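Local coordinates for serine protease inhibitor (Schistosoma haematobium, PDB 3STO), which probably inhibits serine-type endopeptidases and adopts the serpin fold, at residues 48-53 against 313-318; 65-70 against 87-92. All coordinates share one frame; numbering follows the deposited sequence.

Overall arrangement
From the N terminus, the chain enters contact 1 on helix 43-55, then turns into helix 61-70, whose last residues form the first side of contact 2. After an intervening loop, helix 82-101 supplies residues 87-92 and closes that short loop, with 16 residues between the segments. Only much later, past most of the strands and helix 307-312, do residues 313-318 return to helix 43-55 and complete contact 1. The short closure is therefore enclosed by the long one, without crossing. The two centres lie about 9 Å apart, and helix 61-70 links them: it faces helix 82-101 in contact 2 and also touches the 313-318 turn of contact 1.

Contact 1: residues 48-53 against 313-318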
ATOM      1  N   PHE A  48       4.192  -2.654  -8.876  1.00 25.06           N
ATOM      2  CA  PHE A  48       5.432  -2.099  -9.416  1.00 24.06           C
ATOM      3  C   PHE A  48       6.638  -3.017  -9.183  1.00 31.26           C
ATOM      4  O   PHE A  48       7.493  -3.139 -10.034  1.00 29.28           O
ATOM      5  CB  PHE A  48       5.751  -0.728  -8.795  1.00 27.00           C
ATOM      6  CG  PHE A  48       4.744   0.345  -9.117  1.00 42.22           C
ATOM      7  CD1 PHE A  48       3.635   0.073  -9.911  1.00 48.55           C
ATOM      8  CD2 PHE A  48       4.909   1.637  -8.634  1.00 57.04           C
ATOM      9  CE1 PHE A  48       2.712   1.069 -10.206  1.00 40.03           C
ATOM     10  CE2 PHE A  48       3.996   2.641  -8.934  1.00 42.61           C
ATOM     11  CZ  PHE A  48       2.900   2.358  -9.711  1.00 41.25           C
ATOM     12  N   THR A  49       6.719  -3.639  -8.010  1.00 30.43           N
ATOM     13  CA  THR A  49       7.852  -4.487  -7.668  1.00 33.10           C
ATOM     14  C   THR A  49       7.853  -5.775  -8.490  1.00 35.44           C
ATOM     15  O   THR A  49       8.843  -6.122  -9.126  1.00 32.48           O
ATOM     16  CB  THR A  49       7.803  -4.871  -6.218  1.00 35.79           C
ATOM     17  OG1 THR A  49       7.929  -3.688  -5.419  1.00 24.52           O
ATOM     18  CG2 THR A  49       8.921  -5.863  -5.908  1.00 37.46           C
ATOM     19  N   LEU A  50       6.724  -6.473  -8.465  1.00 36.89           N
ATOM     20  CA  LEU A  50       6.467  -7.581  -9.382  1.00 33.38           C
ATOM     21  C   LEU A  50       6.647  -7.182 -10.843  1.00 32.66           C
ATOM     22  O   LEU A  50       7.321  -7.858 -11.624  1.00 40.81           O
ATOM     23  CB  LEU A  50       5.034  -8.046  -9.209  1.00 31.47           C
ATOM     24  CG  LEU A  50       4.875  -9.527  -9.415  1.00 35.15           C
ATOM     25  CD1 LEU A  50       5.965 -10.200  -8.601  1.00 26.52           C
ATOM     26  CD2 LEU A  50       3.501  -9.897  -8.941  1.00 35.28           C
ATOM     27  N   GLY A  51       6.013  -6.087 -11.221  1.00 29.20           N
ATOM     28  CA  GLY A  51       6.055  -5.644 -12.588  1.00 31.06           C
ATOM     29  C   GLY A  51       7.458  -5.355 -13.067  1.00 34.77           C
ATOM     30  O   GLY A  51       7.784  -5.581 -14.228  1.00 43.27           O
ATOM     31  N   ILE A  52       8.305  -4.845 -12.194  1.00 22.41           N
ATOM     32  CA  ILE A  52       9.628  -4.467 -12.651  1.00 26.93           C
ATOM     33  C   ILE A  52      10.408  -5.683 -13.238  1.00 39.91           C
ATOM     34  O   ILE A  52      11.079  -5.561 -14.268  1.00 34.80           O
ATOM     35  CB  ILE A  52      10.387  -3.726 -11.560  1.00 33.97           C
ATOM     36  CG1 ILE A  52      11.379  -2.755 -12.171  1.00 38.63           C
ATOM     37  CG2 ILE A  52      11.055  -4.693 -10.587  1.00 37.39           C
ATOM     38  CD1 ILE A  52      11.876  -1.759 -11.165  1.00 45.29           C
ATOM     39  N   LEU A  53      10.269  -6.855 -12.616  1.00 34.05           N
ATOM     40  CA  LEU A  53      10.955  -8.073 -13.059  1.00 28.95           C
ATOM     41  C   LEU A  53      10.535  -8.504 -14.463  1.00 27.41           C
ATOM     42  O   LEU A  53      11.353  -8.920 -15.262  1.00 25.34           O
ATOM     43  CB  LEU A  53      10.744  -9.206 -12.059  1.00 34.45           C
ATOM     44  CG  LEU A  53      11.301  -8.886 -10.663  1.00 39.36           C
ATOM     45  CD1 LEU A  53      11.042 -10.020  -9.706  1.00 41.12           C
ATOM     46  CD2 LEU A  53      12.789  -8.598 -10.744  1.00 34.50           C
ATOM     47  N   ILE A 313      -1.956 -16.348  -5.628  1.00 26.22           N
ATOM     48  CA  ILE A 313      -2.638 -15.712  -6.746  1.00 18.61           C
ATOM     49  C   ILE A 313      -1.980 -15.971  -8.091  1.00 23.57           C
ATOM     50  O   ILE A 313      -2.346 -15.343  -9.094  1.00 31.85           O
ATOM     51  CB  ILE A 313      -2.912 -14.161  -6.541  1.00 29.49           C
ATOM     52  CG1 ILE A 313      -1.623 -13.341  -6.528  1.00 25.03           C
ATOM     53  CG2 ILE A 313      -3.722 -13.888  -5.261  1.00 22.72           C
ATOM     54  CD1 ILE A 313      -1.887 -11.886  -6.177  1.00 24.07           C
ATOM     55  N   GLY A 314      -1.019 -16.887  -8.127  1.00 21.65           N
ATOM     56  CA  GLY A 314      -0.529 -17.371  -9.410  1.00 22.90           C
ATOM     57  C   GLY A 314       0.948 -17.183  -9.704  1.00 23.80           C
ATOM     58  O   GLY A 314       1.432 -17.636 -10.726  1.00 28.47           O
ATOM     59  N   VAL A 315       1.675 -16.517  -8.816  1.00 25.52           N
ATOM     60  CA  VAL A 315       3.096 -16.271  -9.039  1.00 22.45           C
ATOM     61  C   VAL A 315       3.952 -17.245  -8.227  1.00 26.26           C
ATOM     62  O   VAL A 315       4.215 -17.034  -7.036  1.00 24.70           O
ATOM     63  CB  VAL A 315       3.468 -14.815  -8.711  1.00 22.26           C
ATOM     64  CG1 VAL A 315       4.988 -14.566  -8.915  1.00 15.45           C
ATOM     65  CG2 VAL A 315       2.606 -13.876  -9.546  1.00 20.40           C
ATOM     66  N   VAL A 316       4.399 -18.293  -8.910  1.00 26.93           N
ATOM     67  CA  VAL A 316       4.967 -19.478  -8.286  1.00 22.52           C
ATOM     68  C   VAL A 316       6.428 -19.690  -8.665  1.00 27.81           C
ATOM     69  O   VAL A 316       7.299 -19.735  -7.775  1.00 20.60           O
ATOM     70  CB  VAL A 316       4.108 -20.738  -8.630  1.00 29.12           C
ATOM     71  CG1 VAL A 316       4.750 -21.994  -8.099  1.00 17.20           C
ATOM     72  CG2 VAL A 316       2.673 -20.566  -8.069  1.00 19.40           C
ATOM     73  N   ASP A 317       6.706 -19.801  -9.973  1.00 21.85           N
ATOM     74  CA  ASP A 317       8.079 -20.130 -10.414  1.00 24.41           C
ATOM     75  C   ASP A 317       9.125 -19.173  -9.893  1.00 27.07           C
ATOM     76  O   ASP A 317      10.250 -19.579  -9.664  1.00 22.35           O
ATOM     77  CB  ASP A 317       8.198 -20.164 -11.925  1.00 24.73           C
ATOM     78  CG  ASP A 317       7.463 -21.321 -12.541  1.00 33.88           C
ATOM     79  OD1 ASP A 317       6.698 -22.020 -11.813  1.00 24.24           O
ATOM     80  OD2 ASP A 317       7.658 -21.510 -13.769  1.00 33.49           O
ATOM     81  N   LEU A 318       8.761 -17.894  -9.756  1.00 22.80           N
ATOM     82  CA  LEU A 318       9.675 -16.874  -9.242  1.00 18.50           C
ATOM     83  C   LEU A 318      10.320 -17.308  -7.908  1.00 21.96           C
ATOM     84  O   LEU A 318      11.445 -16.915  -7.585  1.00 20.11           O
ATOM     85  CB  LEU A 318       8.897 -15.584  -8.979  1.00 27.95           C
ATOM     86  CG  LEU A 318       9.343 -14.185  -9.385  1.00 30.67           C
ATOM     87  CD1 LEU A 318       8.716 -13.189  -8.446  1.00 25.34           C
ATOM     88  CD2 LEU A 318      10.850 -13.999  -9.448  1.00 24.98           C
TER
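L50 and L53, one turn apart on helix 43-55 of the serpin fold, meet V315 and L318 of the segment that follows helix 307-312. The contact is wholly apolar, and its four touching residues are buried. L50 does double duty through its fork: CD1 reaches L318 CD1 at 4.1 Å, while CD2 meets V315 CG2, also at 4.1 Å. Its CB does not point at the partner, but the branched end swings over, with chi1 at -146°, away from a staggered value. L50 and V315 run alongside each other in opposite senses. In V315, CG2 sits anti to the carbonyl carbon, which turns this methyl to the helix. The methyls touch at ordinary van der Waals distances, with no polar bond between the segments.

The other flank is looser. V316 is solvent-exposed, with its side chain far from helix 43-55, and I313 and G314 are partly exposed. G314, at positive phi, is the C' residue of the Schellman motif that ends helix 307-312; V315 follows directly and turns its side chain inward. Helix 61-70 adds polar contacts to the turn: Q66 OE1 probably accepts hydrogen bonds from the backbone N of both V316 and D317, T70 OG1 lies within hydrogen-bonding reach of I313 O, and R62 forms a salt bridge with D317. L53 also touches L188 of strand 186-197, so the packing extends from this turn to a strand. L53 meets L318 at about a right angle: its CD1 lies against both branches of that leucine, 4.0 Å from L318 CD2 and 4.1 Å from L318 CD1.

Contact 2: residues 65-70 against 87-92; sequences YQIGKT and QEMKSL
Apolar contact comes down to one methyl: CE of M89, modelled as selenomethionine, reaches across from helix 82-101 and presses on CG2 of I67 in helix 61-70 at 3.6 Å. The two side chains cross at about a right angle. M89 leaves its helix with CG anti to the backbone N (chi1 178°), then bends at chi2 (66°) and again at chi3 (91°), which points the terminal methyl at the facing helix. I67 meets it with CG2, the branch held anti to its own backbone N. The same CE also lies over the backbone, 3.9 Å from I67 O and 4.3 Å from G68 CA. G68 has no side chain, and its CA comes within 7.5 Å of M89 CA, the nearest backbone approach. The buried area is small, yet all three touching residues are buried.

Hydrogen bonds stay within each helix or go elsewhere. K69 N to Y65 O and S91 N to Q87 O, both 2.9 Å, keep the respective turns regular. E88 turns its carboxylate to the connecting loop: OE1 accepts from S75 N and OE2 from K74 N, so this side chain ties helix 82-101 to the chain leading into it.

Further packing makes this a three-helix arrangement. L54 of helix 43-55 touches both I67 and M89, and M71 also touches M89. Consecutive helices 43-55, 61-70 and 82-101 thus meet in one cluster of apolar side chains, part of the helical region of the serpin fold.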
ATOM      1  N   TYR A  65       5.615 -15.314 -17.471  1.00 20.23           N
ATOM      2  CA  TYR A  65       4.259 -15.549 -17.932  1.00 19.88           C
ATOM      3  C   TYR A  65       3.272 -15.517 -16.773  1.00 23.59           C
ATOM      4  O   TYR A  65       2.194 -14.925 -16.886  1.00 19.86           O
ATOM      5  CB  TYR A  65       4.169 -16.883 -18.673  1.00 22.64           C
ATOM      6  CG  TYR A  65       2.795 -17.228 -19.209  1.00 21.06           C
ATOM      7  CD1 TYR A  65       2.109 -16.341 -19.975  1.00 25.96           C
ATOM      8  CD2 TYR A  65       2.206 -18.450 -18.954  1.00 40.52           C
ATOM      9  CE1 TYR A  65       0.877 -16.614 -20.448  1.00 25.86           C
ATOM     10  CE2 TYR A  65       0.962 -18.750 -19.444  1.00 40.69           C
ATOM     11  CZ  TYR A  65       0.299 -17.814 -20.199  1.00 36.70           C
ATOM     12  OH  TYR A  65      -0.968 -18.050 -20.719  1.00 55.58           O
ATOM     13  N   GLN A  66       3.638 -16.173 -15.675  1.00 18.70           N
ATOM     14  CA  GLN A  66       2.819 -16.170 -14.465  1.00 24.38           C
ATOM     15  C   GLN A  66       2.552 -14.756 -13.941  1.00 25.81           C
ATOM     16  O   GLN A  66       1.422 -14.408 -13.629  1.00 22.95           O
ATOM     17  CB  GLN A  66       3.508 -16.997 -13.374  1.00 23.05           C
ATOM     18  CG  GLN A  66       3.364 -18.459 -13.654  1.00 13.28           C
ATOM     19  CD  GLN A  66       4.079 -19.319 -12.674  1.00 22.55           C
ATOM     20  OE1 GLN A  66       4.812 -18.842 -11.771  1.00 17.68           O
ATOM     21  NE2 GLN A  66       3.892 -20.623 -12.843  1.00 22.23           N
ATOM     22  N   ILE A  67       3.619 -13.962 -13.859  1.00 18.89           N
ATOM     23  CA  ILE A  67       3.536 -12.560 -13.547  1.00 21.52           C
ATOM     24  C   ILE A  67       2.527 -11.838 -14.436  1.00 23.12           C
ATOM     25  O   ILE A  67       1.664 -11.145 -13.943  1.00 21.44           O
ATOM     26  CB  ILE A  67       4.923 -11.904 -13.628  1.00 17.46           C
ATOM     27  CG1 ILE A  67       5.830 -12.504 -12.547  1.00 13.65           C
ATOM     28  CG2 ILE A  67       4.813 -10.391 -13.464  1.00 20.51           C
ATOM     29  CD1 ILE A  67       7.202 -11.835 -12.440  1.00 19.45           C
ATOM     30  N   GLY A  68       2.625 -12.011 -15.741  1.00 23.13           N
ATOM     31  CA  GLY A  68       1.703 -11.358 -16.645  1.00 19.76           C
ATOM     32  C   GLY A  68       0.251 -11.775 -16.480  1.00 30.44           C
ATOM     33  O   GLY A  68      -0.659 -10.941 -16.585  1.00 30.49           O
ATOM     34  N   LYS A  69       0.017 -13.062 -16.234  1.00 24.46           N
ATOM     35  CA  LYS A  69      -1.346 -13.528 -15.984  1.00 28.09           C
ATOM     36  C   LYS A  69      -1.921 -12.908 -14.696  1.00 28.24           C
ATOM     37  O   LYS A  69      -3.058 -12.424 -14.660  1.00 27.63           O
ATOM     38  CB  LYS A  69      -1.396 -15.065 -15.923  1.00 29.02           C
ATOM     39  CG  LYS A  69      -1.822 -15.750 -17.219  1.00 23.30           C
ATOM     40  N   THR A  70      -1.128 -12.939 -13.637  1.00 22.78           N
ATOM     41  CA  THR A  70      -1.572 -12.457 -12.353  1.00 26.18           C
ATOM     42  C   THR A  70      -1.851 -10.980 -12.489  1.00 28.55           C
ATOM     43  O   THR A  70      -2.730 -10.436 -11.834  1.00 23.44           O
ATOM     44  CB  THR A  70      -0.498 -12.654 -11.300  1.00 25.70           C
ATOM     45  OG1 THR A  70      -0.284 -14.058 -11.103  1.00 27.87           O
ATOM     46  CG2 THR A  70      -0.921 -12.021 -10.005  1.00 25.03           C
ATOM     47  N   GLN A  87       6.726  -5.288 -22.862  1.00 30.99           N
ATOM     48  CA  GLN A  87       6.386  -3.933 -23.265  1.00 38.71           C
ATOM     49  C   GLN A  87       5.129  -3.435 -22.548  1.00 26.37           C
ATOM     50  O   GLN A  87       5.110  -2.334 -22.007  1.00 29.77           O
ATOM     51  CB  GLN A  87       6.190  -3.853 -24.790  1.00 32.19           C
ATOM     52  CG  GLN A  87       6.315  -2.432 -25.322  1.00 50.98           C
ATOM     53  CD  GLN A  87       7.532  -1.718 -24.728  1.00 68.85           C
ATOM     54  OE1 GLN A  87       8.682  -2.095 -25.004  1.00 62.20           O
ATOM     55  NE2 GLN A  87       7.282  -0.704 -23.877  1.00 49.95           N
ATOM     56  N   GLU A  88       4.076  -4.248 -22.587  1.00 24.23           N
ATOM     57  CA  GLU A  88       2.807  -3.889 -21.983  1.00 31.04           C
ATOM     58  C   GLU A  88       2.944  -3.660 -20.468  1.00 34.07           C
ATOM     59  O   GLU A  88       2.323  -2.751 -19.920  1.00 31.75           O
ATOM     60  CB  GLU A  88       1.754  -4.952 -22.271  1.00 26.05           C
ATOM     61  CG  GLU A  88       0.413  -4.683 -21.569  1.00 30.39           C
ATOM     62  CD  GLU A  88      -0.594  -5.800 -21.783  1.00 39.89           C
ATOM     63  OE1 GLU A  88      -0.303  -6.736 -22.572  1.00 40.71           O
ATOM     64  OE2 GLU A  88      -1.666  -5.756 -21.140  1.00 41.77           O
HETATM   65  N   MSE A  89       3.795  -4.462 -19.827  1.00 28.11           N
HETATM   66  CA  MSE A  89       4.009  -4.400 -18.385  1.00 30.74           C
HETATM   67  C   MSE A  89       4.813  -3.162 -18.043  1.00 28.92           C
HETATM   68  O   MSE A  89       4.467  -2.436 -17.127  1.00 30.56           O
HETATM   69  CB  MSE A  89       4.717  -5.660 -17.869  1.00 15.08           C
HETATM   70  CG  MSE A  89       5.026  -5.686 -16.370  1.00 21.56           C
HETATM   71 SE   MSE A  89       3.399  -5.751 -15.215  1.00 60.00          SE
HETATM   72  CE  MSE A  89       3.156  -7.654 -15.005  1.00 57.84           C
ATOM     73  N   LYS A  90       5.882  -2.923 -18.781  1.00 21.99           N
ATOM     74  CA  LYS A  90       6.683  -1.731 -18.591  1.00 31.32           C
ATOM     75  C   LYS A  90       5.849  -0.461 -18.789  1.00 38.72           C
ATOM     76  O   LYS A  90       5.987   0.517 -18.041  1.00 31.67           O
ATOM     77  CB  LYS A  90       7.868  -1.718 -19.553  1.00 26.04           C
ATOM     78  CG  LYS A  90       8.611  -0.442 -19.548  1.00 29.94           C
ATOM     79  CD  LYS A  90      10.027  -0.627 -20.043  1.00 40.89           C
ATOM     80  CE  LYS A  90      10.728   0.724 -20.148  1.00 44.61           C
ATOM     81  NZ  LYS A  90      12.113   0.637 -20.704  1.00 86.53           N
ATOM     82  N   SER A  91       4.970  -0.480 -19.782  1.00 29.49           N
ATOM     83  CA  SER A  91       4.183   0.710 -20.075  1.00 31.83           C
ATOM     84  C   SER A  91       3.166   1.025 -18.962  1.00 26.44           C
ATOM     85  O   SER A  91       2.990   2.184 -18.587  1.00 28.46           O
ATOM     86  CB  SER A  91       3.494   0.551 -21.424  1.00 27.18           C
ATOM     87  OG  SER A  91       2.746   1.692 -21.759  1.00 48.57           O
ATOM     88  N   LEU A  92       2.504  -0.013 -18.449  1.00 27.17           N
ATOM     89  CA  LEU A  92       1.545   0.089 -17.351  1.00 28.19           C
ATOM     90  C   LEU A  92       2.214   0.635 -16.100  1.00 31.19           C
ATOM     91  O   LEU A  92       1.814   1.665 -15.537  1.00 27.69           O
ATOM     92  CB  LEU A  92       0.984  -1.283 -17.060  1.00 29.32           C
ATOM     93  CG  LEU A  92       0.169  -1.529 -15.809  1.00 35.20           C
ATOM     94  CD1 LEU A  92      -0.948  -0.514 -15.726  1.00 39.47           C
ATOM     95  CD2 LEU A  92      -0.390  -2.940 -15.909  1.00 35.54           C
TER